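Protein P47 (Clostridium botulinum, PDB 6EKT) may form part of a progenitor toxin complex that protects botulinum neurotoxin during its passage through the host gut, and resembles tubular lipid-binding (TULIP) proteins. Local coordinates at residues Ile64-Asp69 with Phe156-Leu161; Ile139-Ser144 with Lys160-Ala165. All coordinates share one frame; numbering follows the deposited sequence.

How the contacts relate
Both contacts show how a single helix can pack against strands of two different sheets. Their centres lie about 7 Å apart, on the same side of the chain's centre, and they share Lys160 and Leu161 of helix 152-168. Along the chain, strand 62-68 comes first, then strand 124-141, then the helix that meets both. Contact 1 ties the helix to the four-stranded antiparallel sheet holding 62-68; contact 2 ties it to the strand end at 139-141 of a six-stranded antiparallel sheet. The two also touch directly: Asn159 OD1 lies 2.6 Å from Ser144 OG, a probable hydrogen bond. Sheet packed on helix in this way is consistent with the protein's similarity to the TULIP superfamily.

Contact 1 of 2, residues Ile64-Asp69 with Phe156-Leu161; sequences IKMVFD and FYFNKL
Ile64 carries most of this strand-to-helix contact, and it does so by sliding past Leu161 in the opposite direction, so that the flank of one side chain lies along the base of the other. Two of its methyls take part. With CG1 anti to the backbone N (chi1 -178°) and the chain extended beyond it, CD1 is carried toward the helix and comes to 3.8 Å from Leu161 CB. The branch methyl serves the same partner beside it, CG2 resting 3.6 Å from Leu161 O and 3.9 Å from Leu161 CB. The two methyls thus press on the start of the leucine side chain from one side, and the leucine's own branch tips reach past them instead of meeting them head on. The same CD1 of Ile64 also lies 4.3 Å from CE1 of Phe158, approaching that ring obliquely.

This sheet-on-helix packing is consistent with the TULIP-like fold of the protein, in which a middle beta-sheet wraps around a long helix. The axes of strand 64-68 and helix 156-161 approach to 10.2 Å and cross at -73°, so the strand runs steeply across the helix.

Two residues further on, Met66 turns to the same side as Ile64, but its grip on residues 156-161 is slighter. Its SD stands 4.4 Å from Phe158 CE1, again oblique to the ring, while the side chain also packs against Leu162, Ala165 and Phe166 of the next helical turns. Phe158 reaches the strand with its ring, CG lying anti to the backbone N (chi1 174°); Leu102, Leu150 and Phe93 also touch the Phe158 side chain. Phe93, from strand 91-94, and Tyr55, from strand 52-57, both touch Ile64 and Leu161.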
loop_
_atom_site.group_PDB
_atom_site.type_symbol
_atom_site.label_atom_id
_atom_site.label_comp_id
_atom_site.label_asym_id
_atom_site.label_seq_id
_atom_site.Cartn_x
_atom_site.Cartn_y
_atom_site.Cartn_z
ATOM N N ILE A 64 -21.684 32.968 20.577
ATOM C CA ILE A 64 -20.924 32.933 19.331
ATOM C C ILE A 64 -21.745 32.242 18.233
ATOM O O ILE A 64 -22.460 31.270 18.501
ATOM C CB ILE A 64 -19.521 32.280 19.509
ATOM C CG1 ILE A 64 -18.729 32.310 18.189
ATOM C CG2 ILE A 64 -19.623 30.877 20.105
ATOM C CD1 ILE A 64 -17.250 31.987 18.320
ATOM N N LYS A 65 -21.654 32.779 17.018
ATOM C CA LYS A 65 -22.285 32.199 15.840
ATOM C C LYS A 65 -21.278 32.224 14.701
ATOM O O LYS A 65 -20.678 33.276 14.438
ATOM C CB LYS A 65 -23.538 33.005 15.442
ATOM C CG LYS A 65 -24.177 32.576 14.128
ATOM C CD LYS A 65 -25.483 33.323 13.906
ATOM C CE LYS A 65 -26.110 32.928 12.588
ATOM N NZ LYS A 65 -27.345 33.747 12.419
ATOM N N MET A 66 -21.107 31.072 14.034
ATOM C CA MET A 66 -20.187 30.927 12.897
ATOM C C MET A 66 -20.846 30.183 11.749
ATOM O O MET A 66 -21.226 29.013 11.892
ATOM C CB MET A 66 -18.897 30.200 13.315
ATOM C CG MET A 66 -17.998 30.963 14.279
ATOM S SD MET A 66 -16.489 30.113 14.801
ATOM C CE MET A 66 -17.112 28.793 15.835
ATOM N N VAL A 67 -20.980 30.860 10.612
ATOM C CA VAL A 67 -21.409 30.208 9.370
ATOM C C VAL A 67 -20.179 30.151 8.450
ATOM O O VAL A 67 -19.591 31.192 8.116
ATOM C CB VAL A 67 -22.609 30.932 8.683
ATOM C CG1 VAL A 67 -23.243 30.041 7.618
ATOM C CG2 VAL A 67 -23.675 31.356 9.698
ATOM N N PHE A 68 -19.788 28.935 8.066
ATOM C CA PHE A 68 -18.532 28.716 7.342
ATOM C C PHE A 68 -18.619 28.876 5.829
ATOM O O PHE A 68 -19.564 28.411 5.185
ATOM C CB PHE A 68 -17.931 27.340 7.689
ATOM C CG PHE A 68 -17.625 27.171 9.153
ATOM C CD1 PHE A 68 -16.527 27.802 9.731
ATOM C CD2 PHE A 68 -18.429 26.358 9.951
ATOM C CE1 PHE A 68 -16.238 27.631 11.082
ATOM C CE2 PHE A 68 -18.155 26.188 11.303
ATOM C CZ PHE A 68 -17.058 26.825 11.871
ATOM N N ASP A 69 -17.614 29.555 5.284
ATOM C CA ASP A 69 -17.344 29.614 3.851
ATOM C C ASP A 69 -16.998 28.212 3.317
ATOM O O ASP A 69 -17.602 27.741 2.345
ATOM C CB ASP A 69 -16.173 30.575 3.610
ATOM C CG ASP A 69 -16.353 31.436 2.380
ATOM O OD1 ASP A 69 -16.139 30.932 1.261
ATOM O OD2 ASP A 69 -16.687 32.632 2.539
ATOM N N PHE A 156 -8.478 36.717 22.497
ATOM C CA PHE A 156 -8.518 35.863 23.679
ATOM C C PHE A 156 -9.898 35.235 23.846
ATOM O O PHE A 156 -10.023 34.002 23.987
ATOM C CB PHE A 156 -8.128 36.684 24.926
ATOM C CG PHE A 156 -7.871 35.843 26.145
ATOM C CD1 PHE A 156 -6.618 35.252 26.342
ATOM C CD2 PHE A 156 -8.883 35.615 27.079
ATOM C CE1 PHE A 156 -6.376 34.445 27.454
ATOM C CE2 PHE A 156 -8.647 34.815 28.196
ATOM C CZ PHE A 156 -7.390 34.239 28.383
ATOM N N TYR A 157 -10.936 36.078 23.810
ATOM C CA TYR A 157 -12.317 35.589 23.927
ATOM C C TYR A 157 -12.788 34.745 22.744
ATOM O O TYR A 157 -13.523 33.752 22.928
ATOM C CB TYR A 157 -13.302 36.726 24.242
ATOM C CG TYR A 157 -13.156 37.199 25.667
ATOM C CD1 TYR A 157 -13.566 36.385 26.745
ATOM C CD2 TYR A 157 -12.583 38.440 25.957
ATOM C CE1 TYR A 157 -13.416 36.810 28.069
ATOM C CE2 TYR A 157 -12.437 38.868 27.273
ATOM C CZ TYR A 157 -12.856 38.057 28.322
ATOM O OH TYR A 157 -12.690 38.509 29.625
ATOM N N PHE A 158 -12.349 35.132 21.548
ATOM C CA PHE A 158 -12.669 34.382 20.348
ATOM C C PHE A 158 -12.135 32.941 20.438
ATOM O O PHE A 158 -12.866 31.985 20.140
ATOM C CB PHE A 158 -12.148 35.087 19.080
ATOM C CG PHE A 158 -12.337 34.277 17.815
ATOM C CD1 PHE A 158 -13.612 34.087 17.265
ATOM C CD2 PHE A 158 -11.237 33.706 17.168
ATOM C CE1 PHE A 158 -13.786 33.334 16.107
ATOM C CE2 PHE A 158 -11.407 32.963 15.998
ATOM C CZ PHE A 158 -12.678 32.773 15.468
ATOM N N ASN A 159 -10.881 32.799 20.858
ATOM C CA ASN A 159 -10.250 31.477 20.987
ATOM C C ASN A 159 -11.018 30.563 21.902
ATOM O O ASN A 159 -11.233 29.390 21.571
ATOM C CB ASN A 159 -8.808 31.602 21.475
ATOM C CG ASN A 159 -7.906 32.200 20.422
ATOM O OD1 ASN A 159 -8.287 32.291 19.239
ATOM N ND2 ASN A 159 -6.717 32.650 20.840
ATOM N N LYS A 160 -11.421 31.101 23.051
ATOM C CA LYS A 160 -12.211 30.350 24.011
ATOM C C LYS A 160 -13.559 29.938 23.419
ATOM O O LYS A 160 -13.930 28.769 23.509
ATOM C CB LYS A 160 -12.387 31.150 25.304
ATOM C CG LYS A 160 -13.101 30.394 26.410
ATOM C CD LYS A 160 -14.560 30.838 26.526
ATOM C CE LYS A 160 -15.218 30.273 27.775
ATOM N NZ LYS A 160 -16.700 30.203 27.589
ATOM N N LEU A 161 -14.267 30.891 22.814
ATOM C CA LEU A 161 -15.614 30.630 22.291
ATOM C C LEU A 161 -15.613 29.759 21.032
ATOM O O LEU A 161 -16.581 29.033 20.797
ATOM C CB LEU A 161 -16.385 31.934 22.050
ATOM C CG LEU A 161 -16.802 32.685 23.322
ATOM C CD1 LEU A 161 -17.249 34.101 22.994
ATOM C CD2 LEU A 161 -17.929 31.924 24.020
#

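Contact 2 of 2, residues Ile139-Ser144 with Lys160-Ala165; sequences IKIIVS and KLLINA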
loop_
_atom_site.group_PDB
_atom_site.type_symbol
_atom_site.label_atom_id
_atom_site.label_comp_id
_atom_site.label_asym_id
_atom_site.label_seq_id
_atom_site.Cartn_x
_atom_site.Cartn_y
_atom_site.Cartn_z
ATOM N N ILE A 139 -8.464 19.597 19.304
ATOM C CA ILE A 139 -8.540 20.832 18.532
ATOM C C ILE A 139 -7.496 21.792 19.082
ATOM O O ILE A 139 -7.487 22.065 20.284
ATOM C CB ILE A 139 -9.920 21.523 18.620
ATOM C CG1 ILE A 139 -11.039 20.572 18.183
ATOM C CG2 ILE A 139 -9.938 22.805 17.774
ATOM C CD1 ILE A 139 -12.419 21.009 18.650
ATOM N N LYS A 140 -6.651 22.293 18.182
ATOM C CA LYS A 140 -5.654 23.313 18.484
ATOM C C LYS A 140 -5.917 24.506 17.604
ATOM O O LYS A 140 -6.254 24.351 16.426
ATOM C CB LYS A 140 -4.226 22.823 18.234
ATOM C CG LYS A 140 -3.818 21.589 19.032
ATOM C CD LYS A 140 -2.343 21.256 18.825
ATOM C CE LYS A 140 -2.096 20.681 17.445
ATOM N NZ LYS A 140 -0.649 20.465 17.129
ATOM N N ILE A 141 -5.779 25.698 18.184
ATOM C CA ILE A 141 -5.806 26.928 17.413
ATOM C C ILE A 141 -4.379 27.279 17.004
ATOM O O ILE A 141 -3.517 27.541 17.852
ATOM C CB ILE A 141 -6.497 28.083 18.187
ATOM C CG1 ILE A 141 -7.946 27.676 18.509
ATOM C CG2 ILE A 141 -6.426 29.388 17.388
ATOM C CD1 ILE A 141 -8.670 28.582 19.487
ATOM N N ILE A 142 -4.141 27.265 15.698
ATOM C CA ILE A 142 -2.850 27.636 15.130
ATOM C C ILE A 142 -2.782 29.153 14.969
ATOM O O ILE A 142 -1.873 29.773 15.515
ATOM C CB ILE A 142 -2.556 26.862 13.811
ATOM C CG1 ILE A 142 -2.714 25.348 14.021
ATOM C CG2 ILE A 142 -1.167 27.187 13.257
ATOM C CD1 ILE A 142 -1.900 24.741 15.167
ATOM N N VAL A 143 -3.745 29.735 14.245
ATOM C CA VAL A 143 -3.865 31.187 14.029
ATOM C C VAL A 143 -5.336 31.566 14.187
ATOM O O VAL A 143 -6.213 30.975 13.554
ATOM C CB VAL A 143 -3.378 31.633 12.617
ATOM C CG1 VAL A 143 -3.359 33.154 12.499
ATOM C CG2 VAL A 143 -1.993 31.081 12.293
ATOM N N SER A 144 -5.608 32.556 15.031
ATOM C CA SER A 144 -6.987 33.003 15.265
ATOM C C SER A 144 -7.610 33.589 13.992
ATOM O O SER A 144 -8.759 33.275 13.640
ATOM C CB SER A 144 -7.047 33.994 16.445
ATOM O OG SER A 144 -6.554 33.365 17.623
ATOM N N LYS A 160 -11.421 31.101 23.051
ATOM C CA LYS A 160 -12.211 30.350 24.011
ATOM C C LYS A 160 -13.559 29.938 23.419
ATOM O O LYS A 160 -13.930 28.769 23.509
ATOM C CB LYS A 160 -12.387 31.150 25.304
ATOM C CG LYS A 160 -13.101 30.394 26.410
ATOM C CD LYS A 160 -14.560 30.838 26.526
ATOM C CE LYS A 160 -15.218 30.273 27.775
ATOM N NZ LYS A 160 -16.700 30.203 27.589
ATOM N N LEU A 161 -14.267 30.891 22.814
ATOM C CA LEU A 161 -15.614 30.630 22.291
ATOM C C LEU A 161 -15.613 29.759 21.032
ATOM O O LEU A 161 -16.581 29.033 20.797
ATOM C CB LEU A 161 -16.385 31.934 22.050
ATOM C CG LEU A 161 -16.802 32.685 23.322
ATOM C CD1 LEU A 161 -17.249 34.101 22.994
ATOM C CD2 LEU A 161 -17.929 31.924 24.020
ATOM N N LEU A 162 -14.551 29.845 20.233
ATOM C CA LEU A 162 -14.397 28.953 19.072
ATOM C C LEU A 162 -14.359 27.493 19.497
ATOM O O LEU A 162 -15.023 26.652 18.906
ATOM C CB LEU A 162 -13.159 29.287 18.223
ATOM C CG LEU A 162 -13.005 28.386 16.967
ATOM C CD1 LEU A 162 -12.628 29.167 15.716
ATOM C CD2 LEU A 162 -12.026 27.234 17.193
ATOM N N ILE A 163 -13.565 27.202 20.517
ATOM C CA ILE A 163 -13.440 25.835 21.003
ATOM C C ILE A 163 -14.780 25.375 21.588
ATOM O O ILE A 163 -15.222 24.255 21.317
ATOM C CB ILE A 163 -12.288 25.722 22.011
ATOM C CG1 ILE A 163 -10.975 26.055 21.300
ATOM C CG2 ILE A 163 -12.226 24.330 22.625
ATOM C CD1 ILE A 163 -9.758 26.086 22.206
ATOM N N ASN A 164 -15.422 26.256 22.367
ATOM C CA ASN A 164 -16.741 25.969 22.925
ATOM C C ASN A 164 -17.677 25.540 21.817
ATOM O O ASN A 164 -18.335 24.499 21.932
ATOM C CB ASN A 164 -17.346 27.194 23.611
ATOM C CG ASN A 164 -16.907 27.359 25.050
ATOM O OD1 ASN A 164 -16.739 28.482 25.503
ATOM N ND2 ASN A 164 -16.749 26.259 25.778
ATOM N N ALA A 165 -17.711 26.340 20.748
ATOM C CA ALA A 165 -18.615 26.104 19.636
ATOM C C ALA A 165 -18.291 24.794 18.878
ATOM O O ALA A 165 -19.200 24.012 18.563
ATOM C CB ALA A 165 -18.639 27.309 18.702
#
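Ile141 meets the helix through one methyl, CD1, which is set against two consecutive residues of the helix, Leu162 and Ile163. The closer packing is with Ile163: the two isoleucines cross obliquely, Ile141 CD1 lying 3.8 Å from Ile163 CD1 and 3.9 Å from Ile163 CG1. Ile163 has CG1 anti to its carbonyl carbon (chi1 -63°), which brings the far end of the side chain nearer the strand than its first bond alone would suggest. Leu162, buried and with its CB directed at the strand, adds a slacker touch, its CD2 at 4.3 Å from the same methyl.

Within these segments the fit is looser away from CD1: Ile139, though turned toward the helix, stays 4.9 Å off at its nearest. Ile141 and Ile163 are themselves partly exposed. On another flank of the helix, also partly exposed, Lys160 NZ gives a 2.7 Å hydrogen bond to Asn164 OD1, in the carbonyl plane, and also bonds Gln62.

Beyond Ile141, Ile142 and Val143 together sit opposite the single residue Val108, forming a classic beta bulge. Leu109 of strand 108-118 touches both Ile141 and Leu162, while the buried Leu161 and Ala165 pack on Ile64 and Tyr55.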